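Transcriptional regulator, putative (Pseudomonas syringae pv. tomato, PDB 2R5F) probably acts as a DNA-binding transcriptional regulator of the SorC family, whose putative sugar-binding domain is the part described here. Local coordinates at residues H148-D151 with S152-L155; V214-G217 with L218-R222. One frame throughout, in Å; residues are numbered along the deposited sequence.

Contact 1. Residues H148-D151 with S152-L155; sequences HRFD and SITL
The backbone carbonyl of Arg149 receives the amide of Ser152, Arg149 O to Ser152 N 2.8 Å, in the connection between helix 138-149 and strand 155-162, which runs parallel to strand 60-63 in the sheet. A second amide, Ile153 N, adds weak bonds to Arg149 O and Phe150 O, so one good bond and two weak ones define the turn.

The apolar side of this turn is the tight one. Phe150 and Ile153 lie side by side and point the same way. CG1 of Ile153 is placed beside its own backbone N (chi1 -73°), which brings CD1 back over the preceding turn, 3.7 Å from Phe150 CA and 4.0 Å from Phe150 CD1. Leu92 of strand 88-94 and Met216 pack against both residues.

The other side is looser and polar. Asp151 is exposed, and its side chain approaches Ser152 only through CB. The bent Arg149 chain carries NH1 past Ser152 OG at 3.2 Å, at an angle too poor for a hydrogen bond. Glu88 of strand 88-94, by a salt bridge to NH1, and Phe120 of strand 119-120, by a cation-pi contact, engage the guanidinium instead. The charge is thus paired away from the turn, which rests on its backbone bonds and the buried Phe150-Ile153 pair.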
# COMPACT_ATOMS: atom_id res chain seq x y z
N HIS A 148 5.72 7.77 16.39
CA HIS A 148 4.85 8.84 16.83
C HIS A 148 3.84 9.26 15.74
O HIS A 148 2.68 9.60 16.03
CB HIS A 148 5.70 10.02 17.27
CG HIS A 148 4.92 11.21 17.72
ND1 HIS A 148 4.35 11.29 18.98
CD2 HIS A 148 4.61 12.36 17.09
CE1 HIS A 148 3.73 12.45 19.10
NE2 HIS A 148 3.86 13.12 17.97
N ARG A 149 4.30 9.23 14.49
CA ARG A 149 3.53 9.71 13.37
C ARG A 149 2.36 8.79 12.99
O ARG A 149 1.37 9.27 12.44
CB ARG A 149 4.41 9.93 12.14
CG ARG A 149 5.69 10.75 12.33
CD ARG A 149 5.45 12.15 12.87
NE ARG A 149 4.19 12.73 12.42
CZ ARG A 149 3.57 13.76 13.01
NH1 ARG A 149 2.41 14.20 12.51
NH2 ARG A 149 4.10 14.35 14.08
N PHE A 150 2.48 7.49 13.30
CA PHE A 150 1.45 6.50 12.93
C PHE A 150 0.04 6.97 13.28
O PHE A 150 -0.91 6.72 12.54
CB PHE A 150 1.68 5.13 13.58
CG PHE A 150 2.85 4.36 13.02
CD1 PHE A 150 3.58 4.85 11.95
CD2 PHE A 150 3.20 3.14 13.57
CE1 PHE A 150 4.67 4.13 11.44
CE2 PHE A 150 4.28 2.41 13.07
CZ PHE A 150 5.01 2.90 12.01
N ASP A 151 -0.09 7.65 14.41
CA ASP A 151 -1.41 8.04 14.86
C ASP A 151 -1.99 9.24 14.10
O ASP A 151 -3.20 9.47 14.14
CB ASP A 151 -1.39 8.24 16.38
CG ASP A 151 -1.27 6.92 17.12
OD1 ASP A 151 -2.30 6.22 17.24
OD2 ASP A 151 -0.14 6.57 17.56
N SER A 152 -1.14 9.98 13.39
CA SER A 152 -1.59 11.12 12.58
C SER A 152 -1.95 10.69 11.15
O SER A 152 -2.68 11.40 10.45
CB SER A 152 -0.54 12.25 12.58
OG SER A 152 0.05 12.47 13.86
N ILE A 153 -1.44 9.54 10.72
CA ILE A 153 -1.66 9.10 9.32
C ILE A 153 -3.13 9.03 8.90
O ILE A 153 -3.97 8.49 9.62
CB ILE A 153 -0.94 7.79 9.02
CG1 ILE A 153 0.57 8.07 8.91
CG2 ILE A 153 -1.43 7.18 7.70
CD1 ILE A 153 1.36 6.87 9.25
N THR A 154 -3.43 9.61 7.74
CA THR A 154 -4.78 9.71 7.22
C THR A 154 -4.96 8.94 5.92
O THR A 154 -6.08 8.61 5.57
CB THR A 154 -5.19 11.18 7.01
OG1 THR A 154 -4.43 11.74 5.94
CG2 THR A 154 -4.95 11.97 8.26
N LEU A 155 -3.87 8.70 5.20
CA LEU A 155 -3.87 7.88 3.99
C LEU A 155 -2.72 6.90 4.04
O LEU A 155 -1.55 7.30 3.92
CB LEU A 155 -3.74 8.76 2.75
CG LEU A 155 -3.51 8.10 1.37
CD1 LEU A 155 -4.65 7.21 0.92
CD2 LEU A 155 -3.26 9.19 0.34

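Contact 2. Residues V214-G217 with L218-R222; sequences VSMG and LGKLR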
# COMPACT_ATOMS: atom_id res chain seq x y z
N VAL A 214 10.47 -2.65 12.14
CA VAL A 214 9.58 -1.63 12.64
C VAL A 214 8.51 -1.52 11.58
O VAL A 214 8.83 -1.46 10.40
CB VAL A 214 10.30 -0.26 12.80
CG1 VAL A 214 9.31 0.84 13.15
CG2 VAL A 214 11.43 -0.36 13.83
N SER A 215 7.25 -1.54 11.99
CA SER A 215 6.16 -1.44 11.04
C SER A 215 4.85 -1.21 11.76
O SER A 215 4.70 -1.57 12.92
CB SER A 215 6.06 -2.71 10.18
OG SER A 215 5.52 -3.80 10.90
N MSE A 216 3.89 -0.63 11.04
CA MSE A 216 2.55 -0.44 11.59
C MSE A 216 1.80 -1.77 11.68
O MSE A 216 1.91 -2.62 10.77
CB MSE A 216 1.77 0.52 10.72
CG MSE A 216 0.52 1.04 11.40
SE MSE A 216 -0.52 1.99 10.12
CE MSE A 216 0.32 3.74 10.28
N GLY A 217 1.03 -1.92 12.76
CA GLY A 217 0.25 -3.14 13.04
C GLY A 217 -1.07 -3.14 12.29
O GLY A 217 -1.49 -2.10 11.76
N LEU A 218 -1.73 -4.30 12.24
CA LEU A 218 -2.95 -4.47 11.42
C LEU A 218 -4.17 -3.79 12.03
O LEU A 218 -4.98 -3.22 11.31
CB LEU A 218 -3.25 -5.94 11.14
CG LEU A 218 -2.30 -6.65 10.18
CD1 LEU A 218 -2.52 -8.16 10.19
CD2 LEU A 218 -2.42 -6.09 8.78
N GLY A 219 -4.27 -3.85 13.36
CA GLY A 219 -5.27 -3.11 14.11
C GLY A 219 -5.19 -1.61 13.89
O GLY A 219 -6.20 -0.97 13.65
N LYS A 220 -3.98 -1.05 13.98
CA LYS A 220 -3.76 0.37 13.67
C LYS A 220 -4.17 0.69 12.22
O LYS A 220 -4.78 1.73 11.95
CB LYS A 220 -2.29 0.77 13.91
CG LYS A 220 -1.85 0.77 15.37
CD LYS A 220 -0.36 1.15 15.54
CE LYS A 220 0.60 -0.03 15.25
NZ LYS A 220 0.42 -1.13 16.27
N LEU A 221 -3.85 -0.22 11.30
CA LEU A 221 -4.16 -0.03 9.89
C LEU A 221 -5.65 0.09 9.67
O LEU A 221 -6.11 0.98 8.96
CB LEU A 221 -3.59 -1.18 9.06
CG LEU A 221 -3.68 -1.13 7.54
CD1 LEU A 221 -2.74 -0.06 6.96
CD2 LEU A 221 -3.39 -2.51 6.96
N ARG A 222 -6.41 -0.79 10.30
CA ARG A 222 -7.85 -0.86 10.10
C ARG A 222 -8.57 0.47 10.41
O ARG A 222 -9.50 0.85 9.71
CB ARG A 222 -8.44 -2.03 10.89
CG ARG A 222 -9.61 -2.71 10.22
CD ARG A 222 -10.94 -2.13 10.68
NE ARG A 222 -12.05 -3.05 10.49
CZ ARG A 222 -12.77 -3.13 9.37
NH1 ARG A 222 -12.46 -2.34 8.35
NH2 ARG A 222 -13.78 -4.00 9.27
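The amide of Leu221 donates to Gly217 O at 3.1 Å and closes the first turn of helix 218-222, with Gly217 at the N-cap position. Leu218 opens the helix. Its CB points away from 214-217, and its side chain packs on Tyr248. Gly219 follows on the exposed side and continues the turn through its backbone.

Lys220 is the first residue of the helix to lay a long side chain back over the incoming chain. Its CB lies 3.8 Å from Met216 CG, and the two side chains cross obliquely. Bends at chi3 (-80°) and chi4 (-65°) fold the lysine over the peptide entering Gly217, with CE 3.2 Å from Gly217 N. The contact is made by the aliphatic part of the chain, and the ammonium NZ remains close to Gly217 as well, 3.6 Å from its N.

Leu221, besides its amide bond, packs its CB at 3.5 Å from the same Gly217 O. Beside it sits the selenium of selenomethionine Met216, 4.2 Å from Leu221 CA and 4.4 Å from Leu221 CD1. CG of Met216 is anti to the backbone N (chi1 -165°), and a bend at chi3 turns the methyl end toward the buried side, where Ile153 and Ile224 lie. Arg222 ends the segment, its N bonded to Leu218 O while its side chain leads away.

The bonds from Leu221 N to Gly217 O and from Arg222 N to Leu218 O are successive i to i+4 bonds, the pattern of a regular alpha-helical first turn with glycine as N-cap, here two residues after strand 214-215. This is a strand-to-helix connection, its strand antiparallel to strand 88-94 at the mixed sheet of the putative sugar-binding domain.

Both contacts are local turns on the same side of the chain's centre, their centres about 11 Å apart, one following a helix and the other opening one. They meet through Met216: its CE lies 3.4 Å from Ile153 CD1, and its CA is 3.7 Å from Phe150 CE2. Strand 88-94 borders both. Contact 2 is the more buried, four of its six touching residues lying inside, with Gly219 and Lys220 exposed, whereas contact 1 is divided between a buried apolar pair and the exposed Asp151. Their polar chemistry differs: contact 1 combines a turn closed by one good and two weak backbone bonds with an arginine salt-bridged to Glu88, while contact 2 relies on regular helical bonding.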